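Local coordinates for possible adenyl cyclase-associated protein (Cryptosporidium parvum, PDB 2B0R), which probably binds and sequesters monomeric actin, as a member of the cyclase-associated protein family, at residues V75-S80 and C102-N107; V151-S156 and L176-Q181. All coordinates share one frame; numbering follows the deposited sequence.

Contact 1 of 2, residues V75-S80 and C102-N107; sequences VSVRCS and CIFLVN
Val77 and Phe104 sit on strands that face each other across the protein interior and run in roughly opposite directions, with 10.0 Å between the CA of Val77 and the CA of Phe104, a gap that narrows to 7.2 Å between the CA of Ser80 and the CA of Cys102. No hydrogen bond joins the two segments; side chains from both sheets fill the distance. Val77 reaches in with its CG1 methyl, which lies 3.9 Å from CE2 of Phe104. It arrives at the edge of the phenyl ring, close to the ring plane. The methyl owes this position to chi1 of -177°, which sets CG1 trans to the backbone N. The two side chains run past one another with opposite headings. Ile96, Ile121 and Leu123 also pack on Phe104, and Val54 on Val77.

Such layering illustrates the parallel beta-helix of the C-terminal domain of cyclase-associated proteins. Strand 74-81 is bonded to 93-100 in one sheet and strand 102-106 to 121-125 in the other, and inward residues of both stack as ladders along the core.

At the corner the partner is backbone. Cys102 directs SG at the main chain of Ser80, 3.6 Å from Ser80 O, while the side chains meet more loosely, SG of Cys102 lying 4.1 Å from CB of Ser80. Cys79, in a left-handed backbone conformation, turns the chain here. Across that turn Ser80 OG donates a hydrogen bond of 2.9 Å to Arg78 O, approaching from above the carbonyl plane, 54° out of it. A weak second bond links the same buried hydroxyl to the backbone N of His57.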
ATOM      1  N   VAL A  75       1.212  23.656   8.676  1.00 53.49           N
ATOM      2  CA  VAL A  75       2.523  23.276   9.205  1.00 50.87           C
ATOM      3  C   VAL A  75       3.015  22.173   8.289  1.00 50.53           C
ATOM      4  O   VAL A  75       2.261  21.262   7.983  1.00 51.60           O
ATOM      5  CB  VAL A  75       2.423  22.812  10.682  1.00 52.11           C
ATOM      6  CG1 VAL A  75       3.799  22.418  11.262  1.00 51.01           C
ATOM      7  CG2 VAL A  75       1.797  23.904  11.539  1.00 50.76           C
ATOM      8  N   SER A  76       4.235  22.308   7.777  1.00 50.91           N
ATOM      9  CA  SER A  76       4.888  21.253   6.977  1.00 50.79           C
ATOM     10  C   SER A  76       6.067  20.709   7.761  1.00 49.54           C
ATOM     11  O   SER A  76       6.965  21.465   8.149  1.00 48.42           O
ATOM     12  CB  SER A  76       5.393  21.782   5.627  1.00 55.01           C
ATOM     13  OG  SER A  76       4.353  21.892   4.654  1.00 60.54           O
ATOM     14  N   VAL A  77       6.069  19.406   8.016  1.00 46.36           N
ATOM     15  CA  VAL A  77       7.209  18.793   8.664  1.00 47.98           C
ATOM     16  C   VAL A  77       7.896  17.826   7.714  1.00 51.63           C
ATOM     17  O   VAL A  77       7.268  16.834   7.275  1.00 51.42           O
ATOM     18  CB  VAL A  77       6.831  18.070   9.960  1.00 47.37           C
ATOM     19  CG1 VAL A  77       8.095  17.508  10.627  1.00 46.25           C
ATOM     20  CG2 VAL A  77       6.087  18.999  10.905  1.00 43.03           C
ATOM     21  N   ARG A  78       9.177  18.110   7.403  1.00 53.52           N
ATOM     22  CA  ARG A  78       9.960  17.306   6.431  1.00 54.60           C
ATOM     23  C   ARG A  78      11.302  16.851   6.975  1.00 57.09           C
ATOM     24  O   ARG A  78      11.930  17.537   7.816  1.00 58.58           O
ATOM     25  CB  ARG A  78      10.193  18.070   5.121  1.00 54.45           C
ATOM     26  CG  ARG A  78       8.933  18.650   4.468  1.00 57.06           C
ATOM     27  CD  ARG A  78       9.242  19.400   3.164  1.00 57.24           C
ATOM     28  N   CYS A  79      11.735  15.682   6.494  1.00 59.00           N
ATOM     29  CA  CYS A  79      13.092  15.161   6.708  1.00 59.21           C
ATOM     30  C   CYS A  79      13.548  15.084   8.139  1.00 58.02           C
ATOM     31  O   CYS A  79      14.583  15.603   8.494  1.00 62.46           O
ATOM     32  CB  CYS A  79      14.091  15.972   5.907  1.00 62.18           C
ATOM     33  SG  CYS A  79      13.677  15.904   4.227  1.00 72.34           S
ATOM     34  N   SER A  80      12.804  14.405   8.969  1.00 55.45           N
ATOM     35  CA  SER A  80      13.198  14.362  10.329  1.00 53.05           C
ATOM     36  C   SER A  80      13.249  12.929  10.843  1.00 54.83           C
ATOM     37  O   SER A  80      12.566  12.031  10.305  1.00 52.19           O
ATOM     38  CB  SER A  80      12.239  15.237  11.125  1.00 57.44           C
ATOM     39  OG  SER A  80      12.227  16.544  10.567  1.00 56.53           O
ATOM     40  N   CYS A 102       9.601   9.262  14.326  1.00 56.23           N
ATOM     41  CA  CYS A 102       9.267  10.540  14.973  1.00 56.99           C
ATOM     42  C   CYS A 102       8.020  10.402  15.808  1.00 56.03           C
ATOM     43  O   CYS A 102       7.261   9.441  15.622  1.00 58.36           O
ATOM     44  CB  CYS A 102       9.086  11.630  13.951  1.00 59.29           C
ATOM     45  SG  CYS A 102      10.640  12.255  13.386  1.00 60.94           S
ATOM     46  N   ILE A 103       7.840  11.332  16.752  1.00 53.81           N
ATOM     47  CA  ILE A 103       6.625  11.422  17.576  1.00 53.76           C
ATOM     48  C   ILE A 103       6.087  12.811  17.428  1.00 54.26           C
ATOM     49  O   ILE A 103       6.851  13.790  17.498  1.00 55.24           O
ATOM     50  CB  ILE A 103       6.893  11.152  19.056  1.00 55.07           C
ATOM     51  CG1 ILE A 103       7.433   9.722  19.254  1.00 56.24           C
ATOM     52  CG2 ILE A 103       5.610  11.360  19.900  1.00 52.02           C
ATOM     53  CD1 ILE A 103       8.110   9.492  20.626  1.00 56.64           C
ATOM     54  N   PHE A 104       4.781  12.909  17.195  1.00 51.39           N
ATOM     55  CA  PHE A 104       4.148  14.203  17.027  1.00 50.61           C
ATOM     56  C   PHE A 104       3.064  14.353  18.063  1.00 53.96           C
ATOM     57  O   PHE A 104       2.244  13.446  18.228  1.00 59.11           O
ATOM     58  CB  PHE A 104       3.548  14.348  15.614  1.00 45.93           C
ATOM     59  CG  PHE A 104       4.558  14.216  14.508  1.00 44.67           C
ATOM     60  CD1 PHE A 104       4.803  12.981  13.906  1.00 46.43           C
ATOM     61  CD2 PHE A 104       5.264  15.310  14.068  1.00 44.01           C
ATOM     62  CE1 PHE A 104       5.744  12.859  12.887  1.00 47.01           C
ATOM     63  CE2 PHE A 104       6.200  15.194  13.071  1.00 43.89           C
ATOM     64  CZ  PHE A 104       6.443  13.970  12.480  1.00 45.50           C
ATOM     65  N   LEU A 105       3.048  15.481  18.767  1.00 51.60           N
ATOM     66  CA  LEU A 105       1.902  15.823  19.579  1.00 50.76           C
ATOM     67  C   LEU A 105       1.302  17.033  18.963  1.00 48.24           C
ATOM     68  O   LEU A 105       1.999  17.995  18.688  1.00 50.06           O
ATOM     69  CB  LEU A 105       2.289  16.092  21.031  1.00 52.28           C
ATOM     70  CG  LEU A 105       1.136  16.288  22.041  1.00 53.88           C
ATOM     71  CD1 LEU A 105       0.567  14.967  22.538  1.00 52.38           C
ATOM     72  CD2 LEU A 105       1.606  17.113  23.249  1.00 53.83           C
ATOM     73  N   VAL A 106       0.001  16.982  18.708  1.00 46.82           N
ATOM     74  CA  VAL A 106      -0.699  18.101  18.073  1.00 43.47           C
ATOM     75  C   VAL A 106      -1.975  18.445  18.812  1.00 46.18           C
ATOM     76  O   VAL A 106      -2.563  17.614  19.527  1.00 48.21           O
ATOM     77  CB  VAL A 106      -1.012  17.843  16.560  1.00 41.99           C
ATOM     78  CG1 VAL A 106       0.256  17.525  15.768  1.00 37.94           C
ATOM     79  CG2 VAL A 106      -2.054  16.767  16.380  1.00 38.04           C
ATOM     80  N   ASN A 107      -2.392  19.687  18.662  1.00 48.32           N
ATOM     81  CA  ASN A 107      -3.669  20.123  19.185  1.00 47.56           C
ATOM     82  C   ASN A 107      -4.816  19.532  18.320  1.00 47.56           C
ATOM     83  O   ASN A 107      -5.408  18.483  18.650  1.00 50.11           O
ATOM     84  CB  ASN A 107      -3.702  21.638  19.200  1.00 47.74           C
ATOM     85  CG  ASN A 107      -4.928  22.184  19.867  1.00 49.46           C
ATOM     86  OD1 ASN A 107      -5.938  21.505  20.009  1.00 51.93           O
ATOM     87  ND2 ASN A 107      -4.858  23.427  20.259  1.00 49.66           N
TER

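Contact 2 of 2, residues V151-S156 and L176-Q181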
ATOM      1  N   VAL A 151     -12.382  10.187  13.835  1.00 54.91           N
ATOM      2  CA  VAL A 151     -11.468  10.631  12.777  1.00 50.56           C
ATOM      3  C   VAL A 151     -11.476   9.674  11.563  1.00 48.92           C
ATOM      4  O   VAL A 151     -11.539   8.474  11.718  1.00 47.62           O
ATOM      5  CB  VAL A 151     -10.029  10.824  13.344  1.00 43.54           C
ATOM      6  CG1 VAL A 151      -9.490   9.493  13.918  1.00 37.64           C
ATOM      7  CG2 VAL A 151      -9.117  11.417  12.305  1.00 35.04           C
ATOM      8  N   GLU A 152     -11.449  10.239  10.368  1.00 48.91           N
ATOM      9  CA  GLU A 152     -11.443   9.462   9.139  1.00 47.56           C
ATOM     10  C   GLU A 152     -10.033   9.304   8.684  1.00 47.38           C
ATOM     11  O   GLU A 152      -9.319  10.292   8.512  1.00 49.15           O
ATOM     12  CB  GLU A 152     -12.220  10.188   8.082  1.00 46.76           C
ATOM     13  CG  GLU A 152     -13.683  10.342   8.414  1.00 47.40           C
ATOM     14  CD  GLU A 152     -14.457  10.990   7.283  1.00 51.08           C
ATOM     15  OE1 GLU A 152     -15.689  11.102   7.432  1.00 54.06           O
ATOM     16  OE2 GLU A 152     -13.836  11.401   6.259  1.00 50.63           O
ATOM     17  N   VAL A 153      -9.596   8.064   8.538  1.00 48.37           N
ATOM     18  CA  VAL A 153      -8.218   7.793   8.103  1.00 48.10           C
ATOM     19  C   VAL A 153      -8.237   7.229   6.688  1.00 46.98           C
ATOM     20  O   VAL A 153      -8.850   6.205   6.433  1.00 49.67           O
ATOM     21  CB  VAL A 153      -7.452   6.827   9.063  1.00 48.14           C
ATOM     22  CG1 VAL A 153      -5.971   6.886   8.791  1.00 48.18           C
ATOM     23  CG2 VAL A 153      -7.714   7.168  10.516  1.00 47.46           C
ATOM     24  N   TYR A 154      -7.612   7.941   5.768  1.00 46.64           N
ATOM     25  CA  TYR A 154      -7.457   7.482   4.392  1.00 46.13           C
ATOM     26  C   TYR A 154      -6.087   6.835   4.271  1.00 46.46           C
ATOM     27  O   TYR A 154      -5.092   7.368   4.795  1.00 49.04           O
ATOM     28  CB  TYR A 154      -7.643   8.646   3.400  1.00 44.93           C
ATOM     29  CG  TYR A 154      -9.057   9.193   3.391  1.00 45.18           C
ATOM     30  CD1 TYR A 154      -9.501  10.105   4.387  1.00 48.26           C
ATOM     31  CD2 TYR A 154      -9.972   8.790   2.409  1.00 46.19           C
ATOM     32  CE1 TYR A 154     -10.834  10.612   4.384  1.00 48.42           C
ATOM     33  CE2 TYR A 154     -11.303   9.260   2.404  1.00 47.83           C
ATOM     34  CZ  TYR A 154     -11.726  10.176   3.387  1.00 48.83           C
ATOM     35  OH  TYR A 154     -13.035  10.623   3.362  1.00 47.99           O
ATOM     36  N   SER A 155      -6.039   5.662   3.634  1.00 44.26           N
ATOM     37  CA  SER A 155      -4.809   4.888   3.549  1.00 43.75           C
ATOM     38  C   SER A 155      -4.607   4.275   2.192  1.00 45.49           C
ATOM     39  O   SER A 155      -5.547   3.705   1.599  1.00 48.66           O
ATOM     40  CB  SER A 155      -4.791   3.777   4.600  1.00 42.74           C
ATOM     41  OG  SER A 155      -5.857   2.881   4.394  1.00 45.80           O
ATOM     42  N   SER A 156      -3.376   4.370   1.705  1.00 43.42           N
ATOM     43  CA  SER A 156      -3.008   3.781   0.430  1.00 50.08           C
ATOM     44  C   SER A 156      -1.552   3.451   0.518  1.00 52.07           C
ATOM     45  O   SER A 156      -0.771   4.264   1.070  1.00 50.59           O
ATOM     46  CB  SER A 156      -3.248   4.762  -0.730  1.00 49.95           C
ATOM     47  OG  SER A 156      -2.509   5.935  -0.496  1.00 51.54           O
ATOM     48  N   LEU A 176      -6.574  -0.708  17.616  1.00 58.42           N
ATOM     49  CA  LEU A 176      -7.297  -1.308  16.479  1.00 55.04           C
ATOM     50  C   LEU A 176      -6.526  -1.129  15.180  1.00 54.22           C
ATOM     51  O   LEU A 176      -6.193  -0.002  14.781  1.00 54.05           O
ATOM     52  CB  LEU A 176      -8.706  -0.722  16.353  1.00 53.52           C
ATOM     53  CG  LEU A 176      -9.682  -1.021  17.511  1.00 52.91           C
ATOM     54  CD1 LEU A 176     -10.946  -0.179  17.379  1.00 50.82           C
ATOM     55  CD2 LEU A 176      -9.997  -2.516  17.616  1.00 47.09           C
ATOM     56  N   ALA A 177      -6.241  -2.256  14.528  1.00 51.92           N
ATOM     57  CA  ALA A 177      -5.387  -2.277  13.336  1.00 50.44           C
ATOM     58  C   ALA A 177      -6.197  -1.884  12.100  1.00 49.19           C
ATOM     59  O   ALA A 177      -7.286  -2.405  11.899  1.00 50.46           O
ATOM     60  CB  ALA A 177      -4.733  -3.664  13.164  1.00 38.44           C
ATOM     61  N   ILE A 178      -5.674  -0.951  11.301  1.00 45.91           N
ATOM     62  CA  ILE A 178      -6.328  -0.532  10.053  1.00 46.53           C
ATOM     63  C   ILE A 178      -6.025  -1.535   8.931  1.00 46.05           C
ATOM     64  O   ILE A 178      -4.870  -1.889   8.730  1.00 47.54           O
ATOM     65  CB  ILE A 178      -5.871   0.882   9.614  1.00 46.77           C
ATOM     66  CG1 ILE A 178      -6.542   1.970  10.487  1.00 44.47           C
ATOM     67  CG2 ILE A 178      -6.136   1.104   8.111  1.00 40.74           C
ATOM     68  CD1 ILE A 178      -5.759   3.317  10.544  1.00 43.22           C
ATOM     69  N   PRO A 179      -7.062  -2.010   8.215  1.00 47.66           N
ATOM     70  CA  PRO A 179      -6.815  -3.065   7.195  1.00 47.06           C
ATOM     71  C   PRO A 179      -5.864  -2.602   6.090  1.00 50.12           C
ATOM     72  O   PRO A 179      -5.858  -1.425   5.719  1.00 52.87           O
ATOM     73  CB  PRO A 179      -8.213  -3.385   6.646  1.00 46.29           C
ATOM     74  CG  PRO A 179      -9.105  -2.284   7.128  1.00 45.15           C
ATOM     75  CD  PRO A 179      -8.491  -1.641   8.321  1.00 45.06           C
ATOM     76  N   GLU A 180      -5.021  -3.508   5.604  1.00 51.67           N
ATOM     77  CA  GLU A 180      -4.044  -3.156   4.580  1.00 52.95           C
ATOM     78  C   GLU A 180      -4.105  -4.115   3.403  1.00 56.48           C
ATOM     79  O   GLU A 180      -3.164  -4.174   2.602  1.00 58.92           O
ATOM     80  CB  GLU A 180      -2.631  -3.067   5.146  1.00 52.32           C
ATOM     81  CG  GLU A 180      -2.178  -4.261   5.950  1.00 54.25           C
ATOM     82  CD  GLU A 180      -0.823  -4.028   6.574  1.00 56.28           C
ATOM     83  OE1 GLU A 180       0.147  -4.610   6.049  1.00 60.10           O
ATOM     84  OE2 GLU A 180      -0.708  -3.251   7.558  1.00 54.98           O
ATOM     85  N   GLN A 181      -5.227  -4.846   3.298  1.00 56.54           N
ATOM     86  CA  GLN A 181      -5.512  -5.705   2.149  1.00 55.18           C
ATOM     87  C   GLN A 181      -6.982  -5.860   1.825  1.00 53.24           C
ATOM     88  O   GLN A 181      -7.816  -6.071   2.699  1.00 52.28           O
ATOM     89  CB  GLN A 181      -4.902  -7.100   2.309  1.00 57.75           C
ATOM     90  CG  GLN A 181      -4.984  -7.876   1.010  1.00 58.87           C
ATOM     91  CD  GLN A 181      -4.549  -9.277   1.143  1.00 58.42           C
ATOM     92  OE1 GLN A 181      -5.096 -10.023   1.931  1.00 60.28           O
ATOM     93  NE2 GLN A 181      -3.574  -9.668   0.342  1.00 60.25           N
TER
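Ile178 makes the apolar contact, opposite the inward-facing Val153. Its CD1 methyl rests 4.0 Å from CG1 of Val153 and 4.2 Å from CB of the same valine, the two side chains meeting at a slant. With CG1 of Ile178 trans to its carbonyl carbon (chi1 -76°), the longer branch goes to Val153 and CG2 serves Ser155.

The mixed contact is between a methyl and a hydroxyl: CG2 of Ile178 lies 4.1 Å from OG of Ser155. Met161 packs against both residues, so the isoleucine and serine share a neighbour from strand 161-166.

No polar bond crosses between the segments. Within 151-156, on residues that alternate with the inward ones, Tyr154 OH donates to Glu152 OE2 over 3.1 Å, from above the carboxylate plane. Residues Val153 to Ser155 also pair antiparallel with a strand of the second subunit, which continues this edge of the beta-helix sheet across the dimer interface.

With no hydrogen bond or charge pair joining the segments, cohesion between them must come from burial and dispersion, and one branched side chain, Ile178, supplies the contact on its side.

Overall arrangement
From the N terminus, the chain pairs strands 44-48 and 51-55 antiparallel at one edge of a large sheet, then winds on through the coils of the beta-helix. Contact 1 closes a loop of 21 residues between 75-80 and 102-107, binding a strand of one large sheet to one of the other. Further coils follow until contact 2 closes a loop of 19 residues between 151-156 and 176-181, again bridging the same two sheets, now near their C-terminal edges. The two loops follow in series, neither nesting nor crossing; the centres of contact 1 and contact 2 are about 20 Å apart, and the nearest atoms of contact 1 and contact 2 about 10 Å apart. Beyond contact 2 comes the hairpin of strands 182-187 and 192-197.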